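Ribonucleoside-diphosphate reductase subunit beta (Streptococcus sanguinis, PDB 4N83) probably forms, with its alpha partner, the reductase that makes deoxyribonucleotides from ribonucleotides, carrying a dinuclear manganese(II) centre. Local coordinates at residues F165-Y170 / S238-V243; V249-R254 / F270-D275. All blocks are in the same frame, centred on the assembly; numbering follows the deposited sequence.

Contact 1 (F165-Y170 / S238-V243); sequences FFTPLY and SLYDTV
F166 and T167, consecutive on helix 162-173, are the residues that meet the phenol end of Y240 of helix 211-240. The contact is small, 109 Å² in all, and buried. F166 comes first and takes the lesser part: its CB approaches Y240 OH to 4.4 Å, while its CG stands anti to the backbone N (chi1 -174°) and the ring packs on E248 and V249 of helix 246-263 and on V281 of helix 279-285. T167 then supplies the polar partner. With its OG1 beside the backbone N and anti to the carbonyl carbon (chi1 -53°), the hydroxyl is turned to Y240, and OG1 and Y240 OH are hydrogen-bonded at 2.7 Å. OG1 arrives at the edge of the ring, near its plane, and lies 3.4 Å from Y240 CE2. The two side chains come together at a slant. Most of the span is made by the tyrosine, since the CA atoms of T167 and Y240 are 9.6 Å apart. The setting is the all-helical, ferritin-like bundle of ribonucleotide reductase small subunits; the side chain of T167 lies about 11 Å from that of Y104, the predicted active-site tyrosine. Here helix 162-173 is kinked: the N atoms of T167 and P168 make no bond to the preceding turn, and proline has no N-H to give. S163 O, the carbonyl four residues before T167, makes a weak hydrogen bond with Y240 OH, and the single phenol proton has two acceptors in reach. Beyond P168 the regular bonding resumes, L169 N reaching F165 O at 3.2 Å and Y170 N reaching F166 O at 3.0 Å.

Contact 2 (V249-R254 / F270-D275); sequences VKTFLR and FPDSAD
R254 CG stands beside the backbone N and anti to the carbonyl carbon, CD then extends the chain, and a bend at chi3 (-76°) swings NE round to D272; the aspartate answers with its own CG beside its backbone N (chi1 -65°). The result is a salt bridge that fastens the loop between helices 246-263 and 279-285 back onto the first of them, at the surface of the helical bundle and away from the metal site. R254 NE donates to D272 OD1 at 2.9 Å in a nearly straight bond (167°). OD1 lies close to the guanidinium plane, but NE meets it from above the carboxylate plane, the two flat groups being almost perpendicular. Further along the arginine, NH1 is hydrogen-bonded to Y229 OH of helix 211-240, so the group is gripped at two of its nitrogens. K250 O, one turn earlier, lies 3.3 Å above one face of the R254 guanidinium, over its centre. The aliphatic part of R254 does a second job: CG packs over one face of the F270 ring in a CH-pi contact, 3.7 Å from the centroid, and CD comes 3.4 Å from F270 CD2. Arginine chain and phenylalanine side chain cross roughly at right angles. The F270 backbone is tied to the same helix as well, its N bonded to N258 OD1. T251 spends its OG1 on E247 O within the helix, while its methyl CG2 rests 3.4 Å from D272 OD1.

Overall arrangement
Contact 1 comes first along the chain and is complete before contact 2 begins; their centres lie 15 Å apart. Contact 1 joins helices 162-173 and 211-240, and contact 2 secures the loop that follows helix 246-263. Helix 246-263 comes directly after helix 211-240 in the chain and packs against the residues of contact 1: V249 CG2 is 3.7 Å from F166 CD2 and 3.8 Å from Y240 CZ, and F252 CD2 is 3.7 Å from F166 CD1. Helix 246-263 thus presents V249 and F252 to the residues of contact 1, and T251 and R254 to the loop of contact 2. Both contacts belong to the same ribonucleotide reductase small-chain fold, and the other subunit of the dimer touches neither.

Contact 1 (F165-Y170 / S238-V243)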
ATOM      1  N   PHE A 165      14.170   2.679  19.126  1.00120.03           N
ATOM      2  CA  PHE A 165      12.978   3.064  19.894  1.00118.56           C
ATOM      3  C   PHE A 165      13.263   3.355  21.374  1.00120.76           C
ATOM      4  O   PHE A 165      12.478   4.046  22.025  1.00119.74           O
ATOM      5  CB  PHE A 165      11.877   1.993  19.802  1.00116.45           C
ATOM      6  CG  PHE A 165      11.263   1.836  18.429  1.00114.80           C
ATOM      7  CD1 PHE A 165      11.011   2.936  17.614  1.00113.65           C
ATOM      8  CD2 PHE A 165      10.890   0.577  17.971  1.00113.49           C
ATOM      9  CE1 PHE A 165      10.431   2.778  16.365  1.00112.12           C
ATOM     10  CE2 PHE A 165      10.307   0.415  16.723  1.00111.80           C
ATOM     11  CZ  PHE A 165      10.077   1.518  15.921  1.00111.30           C
ATOM     12  N   PHE A 166      14.372   2.834  21.898  1.00123.32           N
ATOM     13  CA  PHE A 166      14.759   3.049  23.300  1.00124.81           C
ATOM     14  C   PHE A 166      14.866   4.531  23.683  1.00124.82           C
ATOM     15  O   PHE A 166      14.504   4.913  24.799  1.00124.04           O
ATOM     16  CB  PHE A 166      16.091   2.339  23.591  1.00127.20           C
ATOM     17  CG  PHE A 166      16.504   2.377  25.041  1.00129.30           C
ATOM     18  CD1 PHE A 166      16.156   1.347  25.905  1.00129.20           C
ATOM     19  CD2 PHE A 166      17.253   3.438  25.540  1.00131.12           C
ATOM     20  CE1 PHE A 166      16.540   1.376  27.236  1.00130.01           C
ATOM     21  CE2 PHE A 166      17.635   3.474  26.870  1.00131.69           C
ATOM     22  CZ  PHE A 166      17.279   2.442  27.720  1.00131.00           C
ATOM     23  N   THR A 167      15.363   5.356  22.762  1.00124.76           N
ATOM     24  CA  THR A 167      15.589   6.782  23.031  1.00124.92           C
ATOM     25  C   THR A 167      14.291   7.599  23.185  1.00123.13           C
ATOM     26  O   THR A 167      14.098   8.238  24.219  1.00122.76           O
ATOM     27  CB  THR A 167      16.513   7.418  21.966  1.00125.99           C
ATOM     28  OG1 THR A 167      17.712   6.643  21.850  1.00127.65           O
ATOM     29  CG2 THR A 167      16.878   8.850  22.343  1.00126.84           C
ATOM     30  N   PRO A 168      13.400   7.591  22.169  1.00121.23           N
ATOM     31  CA  PRO A 168      12.155   8.359  22.313  1.00120.27           C
ATOM     32  C   PRO A 168      11.217   7.829  23.403  1.00119.15           C
ATOM     33  O   PRO A 168      10.473   8.607  24.000  1.00118.42           O
ATOM     34  CB  PRO A 168      11.499   8.233  20.933  1.00119.54           C
ATOM     35  CG  PRO A 168      12.071   6.988  20.354  1.00119.58           C
ATOM     36  CD  PRO A 168      13.485   6.952  20.844  1.00120.68           C
ATOM     37  N   LEU A 169      11.253   6.519  23.648  1.00118.54           N
ATOM     38  CA  LEU A 169      10.495   5.913  24.747  1.00118.50           C
ATOM     39  C   LEU A 169      11.043   6.341  26.113  1.00119.11           C
ATOM     40  O   LEU A 169      10.285   6.464  27.078  1.00118.51           O
ATOM     41  CB  LEU A 169      10.511   4.382  24.640  1.00118.45           C
ATOM     42  CG  LEU A 169       9.737   3.753  23.475  1.00117.11           C
ATOM     43  CD1 LEU A 169      10.075   2.274  23.349  1.00116.74           C
ATOM     44  CD2 LEU A 169       8.237   3.946  23.638  1.00116.25           C
ATOM     45  N   TYR A 170      12.356   6.555  26.187  1.00119.42           N
ATOM     46  CA  TYR A 170      13.003   7.046  27.407  1.00120.27           C
ATOM     47  C   TYR A 170      12.514   8.451  27.761  1.00120.27           C
ATOM     48  O   TYR A 170      12.183   8.725  28.915  1.00119.90           O
ATOM     49  CB  TYR A 170      14.532   7.031  27.248  1.00121.42           C
ATOM     50  CG  TYR A 170      15.290   7.813  28.303  1.00123.14           C
ATOM     51  CD1 TYR A 170      15.636   7.229  29.519  1.00123.88           C
ATOM     52  CD2 TYR A 170      15.673   9.134  28.077  1.00123.67           C
ATOM     53  CE1 TYR A 170      16.333   7.942  30.482  1.00125.13           C
ATOM     54  CE2 TYR A 170      16.368   9.855  29.035  1.00124.58           C
ATOM     55  CZ  TYR A 170      16.696   9.254  30.234  1.00125.72           C
ATOM     56  OH  TYR A 170      17.387   9.969  31.185  1.00127.59           O
ATOM     57  N   SER A 238      28.356   2.239  19.375  1.00134.84           N
ATOM     58  CA  SER A 238      28.691   3.349  18.478  1.00135.09           C
ATOM     59  C   SER A 238      27.892   4.624  18.778  1.00134.30           C
ATOM     60  O   SER A 238      28.322   5.720  18.416  1.00134.42           O
ATOM     61  CB  SER A 238      28.476   2.937  17.017  1.00134.34           C
ATOM     62  OG  SER A 238      28.727   4.015  16.132  1.00133.98           O
ATOM     63  N   LEU A 239      26.739   4.477  19.431  1.00133.46           N
ATOM     64  CA  LEU A 239      25.865   5.609  19.745  1.00132.99           C
ATOM     65  C   LEU A 239      25.808   5.937  21.239  1.00133.64           C
ATOM     66  O   LEU A 239      26.040   7.080  21.635  1.00133.88           O
ATOM     67  CB  LEU A 239      24.443   5.327  19.249  1.00131.68           C
ATOM     68  CG  LEU A 239      24.208   5.260  17.738  1.00131.91           C
ATOM     69  CD1 LEU A 239      22.741   4.967  17.458  1.00129.77           C
ATOM     70  CD2 LEU A 239      24.642   6.549  17.055  1.00132.59           C
ATOM     71  N   TYR A 240      25.505   4.931  22.057  1.00134.49           N
ATOM     72  CA  TYR A 240      25.083   5.147  23.450  1.00134.86           C
ATOM     73  C   TYR A 240      26.200   5.201  24.509  1.00135.43           C
ATOM     74  O   TYR A 240      25.905   5.319  25.700  1.00134.74           O
ATOM     75  CB  TYR A 240      24.063   4.068  23.846  1.00134.74           C
ATOM     76  CG  TYR A 240      22.744   4.162  23.106  1.00133.92           C
ATOM     77  CD1 TYR A 240      22.513   3.421  21.948  1.00133.64           C
ATOM     78  CD2 TYR A 240      21.724   4.988  23.569  1.00133.56           C
ATOM     79  CE1 TYR A 240      21.306   3.504  21.273  1.00132.22           C
ATOM     80  CE2 TYR A 240      20.512   5.078  22.899  1.00131.72           C
ATOM     81  CZ  TYR A 240      20.308   4.334  21.753  1.00131.10           C
ATOM     82  OH  TYR A 240      19.108   4.420  21.086  1.00129.18           O
ATOM     83  N   ASP A 241      27.464   5.123  24.095  1.00135.93           N
ATOM     84  CA  ASP A 241      28.578   5.113  25.057  1.00136.75           C
ATOM     85  C   ASP A 241      28.830   6.472  25.717  1.00136.76           C
ATOM     86  O   ASP A 241      29.177   6.528  26.898  1.00137.47           O
ATOM     87  CB  ASP A 241      29.872   4.590  24.411  1.00138.29           C
ATOM     88  CG  ASP A 241      30.081   3.097  24.632  1.00138.59           C
ATOM     89  OD1 ASP A 241      29.813   2.605  25.751  1.00138.07           O
ATOM     90  OD2 ASP A 241      30.532   2.412  23.691  1.00139.12           O
ATOM     91  N   THR A 242      28.657   7.554  24.961  1.00135.63           N
ATOM     92  CA  THR A 242      28.873   8.905  25.487  1.00136.18           C
ATOM     93  C   THR A 242      27.788   9.302  26.489  1.00135.35           C
ATOM     94  O   THR A 242      28.093   9.717  27.610  1.00136.16           O
ATOM     95  CB  THR A 242      28.931   9.952  24.359  1.00135.51           C
ATOM     96  OG1 THR A 242      27.799   9.796  23.495  1.00132.77           O
ATOM     97  CG2 THR A 242      30.212   9.797  23.553  1.00137.07           C
ATOM     98  N   VAL A 243      26.527   9.178  26.078  1.00133.52           N
ATOM     99  CA  VAL A 243      25.390   9.445  26.971  1.00132.50           C
ATOM    100  C   VAL A 243      25.292   8.411  28.101  1.00133.60           C
ATOM    101  O   VAL A 243      24.783   8.714  29.181  1.00132.77           O
ATOM    102  CB  VAL A 243      24.043   9.526  26.208  1.00129.89           C
ATOM    103  CG1 VAL A 243      24.001  10.779  25.346  1.00129.38           C
ATOM    104  CG2 VAL A 243      23.794   8.281  25.363  1.00128.68           C
TER

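Contact 2 (V249-R254 / F270-D275)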
ATOM      1  N   VAL A 249      20.315  -0.465  26.629  1.00134.17           N
ATOM      2  CA  VAL A 249      19.853  -0.791  25.273  1.00133.54           C
ATOM      3  C   VAL A 249      20.094  -2.273  24.969  1.00133.74           C
ATOM      4  O   VAL A 249      19.290  -2.912  24.289  1.00132.83           O
ATOM      5  CB  VAL A 249      20.548   0.088  24.204  1.00133.99           C
ATOM      6  CG1 VAL A 249      20.189  -0.373  22.795  1.00133.07           C
ATOM      7  CG2 VAL A 249      20.172   1.552  24.389  1.00133.76           C
ATOM      8  N   LYS A 250      21.204  -2.805  25.476  1.00135.02           N
ATOM      9  CA  LYS A 250      21.501  -4.234  25.367  1.00134.76           C
ATOM     10  C   LYS A 250      20.467  -5.077  26.118  1.00133.50           C
ATOM     11  O   LYS A 250      20.076  -6.147  25.649  1.00133.31           O
ATOM     12  CB  LYS A 250      22.911  -4.529  25.887  1.00136.39           C
ATOM     13  CG  LYS A 250      24.016  -4.008  24.981  1.00137.38           C
ATOM     14  CD  LYS A 250      25.379  -4.092  25.646  1.00139.18           C
ATOM     15  CE  LYS A 250      26.484  -3.670  24.692  1.00140.14           C
ATOM     16  NZ  LYS A 250      27.829  -3.764  25.321  1.00142.53           N
ATOM     17  N   THR A 251      20.028  -4.587  27.277  1.00132.86           N
ATOM     18  CA  THR A 251      18.961  -5.231  28.049  1.00131.01           C
ATOM     19  C   THR A 251      17.631  -5.179  27.290  1.00129.87           C
ATOM     20  O   THR A 251      16.840  -6.122  27.343  1.00129.42           O
ATOM     21  CB  THR A 251      18.772  -4.556  29.426  1.00129.98           C
ATOM     22  OG1 THR A 251      20.048  -4.342  30.042  1.00129.81           O
ATOM     23  CG2 THR A 251      17.911  -5.416  30.343  1.00129.13           C
ATOM     24  N   PHE A 252      17.398  -4.069  26.591  1.00130.15           N
ATOM     25  CA  PHE A 252      16.176  -3.865  25.813  1.00129.29           C
ATOM     26  C   PHE A 252      16.174  -4.714  24.537  1.00128.74           C
ATOM     27  O   PHE A 252      15.122  -5.192  24.108  1.00126.21           O
ATOM     28  CB  PHE A 252      16.032  -2.373  25.471  1.00129.97           C
ATOM     29  CG  PHE A 252      14.646  -1.958  25.043  1.00129.96           C
ATOM     30  CD1 PHE A 252      13.531  -2.280  25.810  1.00129.75           C
ATOM     31  CD2 PHE A 252      14.462  -1.199  23.892  1.00130.32           C
ATOM     32  CE1 PHE A 252      12.261  -1.882  25.419  1.00128.90           C
ATOM     33  CE2 PHE A 252      13.196  -0.794  23.501  1.00128.87           C
ATOM     34  CZ  PHE A 252      12.094  -1.135  24.265  1.00128.15           C
ATOM     35  N   LEU A 253      17.353  -4.899  23.942  1.00130.53           N
ATOM     36  CA  LEU A 253      17.500  -5.708  22.724  1.00130.61           C
ATOM     37  C   LEU A 253      17.272  -7.198  22.978  1.00129.81           C
ATOM     38  O   LEU A 253      16.634  -7.877  22.173  1.00128.17           O
ATOM     39  CB  LEU A 253      18.884  -5.497  22.096  1.00133.04           C
ATOM     40  CG  LEU A 253      19.040  -4.247  21.225  1.00133.71           C
ATOM     41  CD1 LEU A 253      20.510  -3.958  20.956  1.00135.56           C
ATOM     42  CD2 LEU A 253      18.270  -4.403  19.920  1.00132.86           C
ATOM     43  N   ARG A 254      17.803  -7.701  24.089  1.00130.21           N
ATOM     44  CA  ARG A 254      17.595  -9.095  24.485  1.00130.01           C
ATOM     45  C   ARG A 254      16.127  -9.370  24.820  1.00126.63           C
ATOM     46  O   ARG A 254      15.623 -10.468  24.576  1.00125.63           O
ATOM     47  CB  ARG A 254      18.479  -9.456  25.684  1.00132.98           C
ATOM     48  CG  ARG A 254      19.957  -9.592  25.348  1.00135.91           C
ATOM     49  CD  ARG A 254      20.772 -10.006  26.566  1.00138.24           C
ATOM     50  NE  ARG A 254      20.978  -8.894  27.496  1.00139.02           N
ATOM     51  CZ  ARG A 254      22.018  -8.057  27.484  1.00140.48           C
ATOM     52  NH1 ARG A 254      22.991  -8.175  26.586  1.00141.50           N
ATOM     53  NH2 ARG A 254      22.084  -7.084  28.388  1.00141.22           N
ATOM     54  N   PHE A 270      16.450 -15.262  25.797  1.00115.99           N
ATOM     55  CA  PHE A 270      17.132 -14.559  26.888  1.00116.52           C
ATOM     56  C   PHE A 270      16.298 -14.523  28.172  1.00115.56           C
ATOM     57  O   PHE A 270      15.074 -14.645  28.120  1.00112.83           O
ATOM     58  CB  PHE A 270      17.482 -13.133  26.456  1.00116.32           C
ATOM     59  CG  PHE A 270      18.414 -13.071  25.279  1.00117.49           C
ATOM     60  CD1 PHE A 270      17.916 -13.001  23.985  1.00116.47           C
ATOM     61  CD2 PHE A 270      19.790 -13.090  25.465  1.00119.54           C
ATOM     62  CE1 PHE A 270      18.772 -12.947  22.898  1.00117.66           C
ATOM     63  CE2 PHE A 270      20.652 -13.036  24.382  1.00120.72           C
ATOM     64  CZ  PHE A 270      20.143 -12.963  23.097  1.00120.00           C
ATOM     65  N   PRO A 271      16.964 -14.355  29.333  1.00117.37           N
ATOM     66  CA  PRO A 271      16.265 -14.257  30.617  1.00117.53           C
ATOM     67  C   PRO A 271      15.786 -12.841  30.974  1.00116.76           C
ATOM     68  O   PRO A 271      15.135 -12.662  32.007  1.00115.24           O
ATOM     69  CB  PRO A 271      17.329 -14.720  31.616  1.00119.73           C
ATOM     70  CG  PRO A 271      18.614 -14.282  31.005  1.00120.79           C
ATOM     71  CD  PRO A 271      18.429 -14.340  29.511  1.00119.51           C
ATOM     72  N   ASP A 272      16.101 -11.855  30.134  1.00117.04           N
ATOM     73  CA  ASP A 272      15.736 -10.460  30.402  1.00116.63           C
ATOM     74  C   ASP A 272      14.231 -10.238  30.255  1.00114.70           C
ATOM     75  O   ASP A 272      13.696 -10.287  29.148  1.00113.89           O
ATOM     76  CB  ASP A 272      16.486  -9.513  29.460  1.00116.98           C
ATOM     77  CG  ASP A 272      17.987  -9.531  29.681  1.00119.32           C
ATOM     78  OD1 ASP A 272      18.661  -8.581  29.229  1.00119.58           O
ATOM     79  OD2 ASP A 272      18.496 -10.488  30.302  1.00121.05           O
ATOM     80  N   SER A 273      13.563  -9.994  31.381  1.00114.03           N
ATOM     81  CA  SER A 273      12.124  -9.735  31.404  1.00111.31           C
ATOM     82  C   SER A 273      11.857  -8.226  31.342  1.00110.23           C
ATOM     83  O   SER A 273      12.759  -7.445  31.031  1.00110.55           O
ATOM     84  CB  SER A 273      11.510 -10.339  32.669  1.00110.99           C
ATOM     85  OG  SER A 273      10.095 -10.308  32.616  1.00109.64           O
ATOM     86  N   ALA A 274      10.620  -7.828  31.629  1.00108.50           N
ATOM     87  CA  ALA A 274      10.247  -6.412  31.668  1.00107.58           C
ATOM     88  C   ALA A 274      10.854  -5.686  32.872  1.00108.95           C
ATOM     89  O   ALA A 274      11.146  -4.494  32.792  1.00108.95           O
ATOM     90  CB  ALA A 274       8.733  -6.264  31.677  1.00106.15           C
ATOM     91  N   ASP A 275      11.034  -6.406  33.981  1.00110.48           N
ATOM     92  CA  ASP A 275      11.645  -5.841  35.193  1.00112.11           C
ATOM     93  C   ASP A 275      13.141  -5.545  35.025  1.00114.60           C
ATOM     94  O   ASP A 275      13.691  -4.701  35.735  1.00115.37           O
ATOM     95  CB  ASP A 275      11.445  -6.778  36.393  1.00111.85           C
ATOM     96  CG  ASP A 275       9.994  -6.867  36.841  1.00110.05           C
ATOM     97  OD1 ASP A 275       9.677  -7.786  37.626  1.00109.09           O
ATOM     98  OD2 ASP A 275       9.170  -6.026  36.421  1.00108.37           O
TER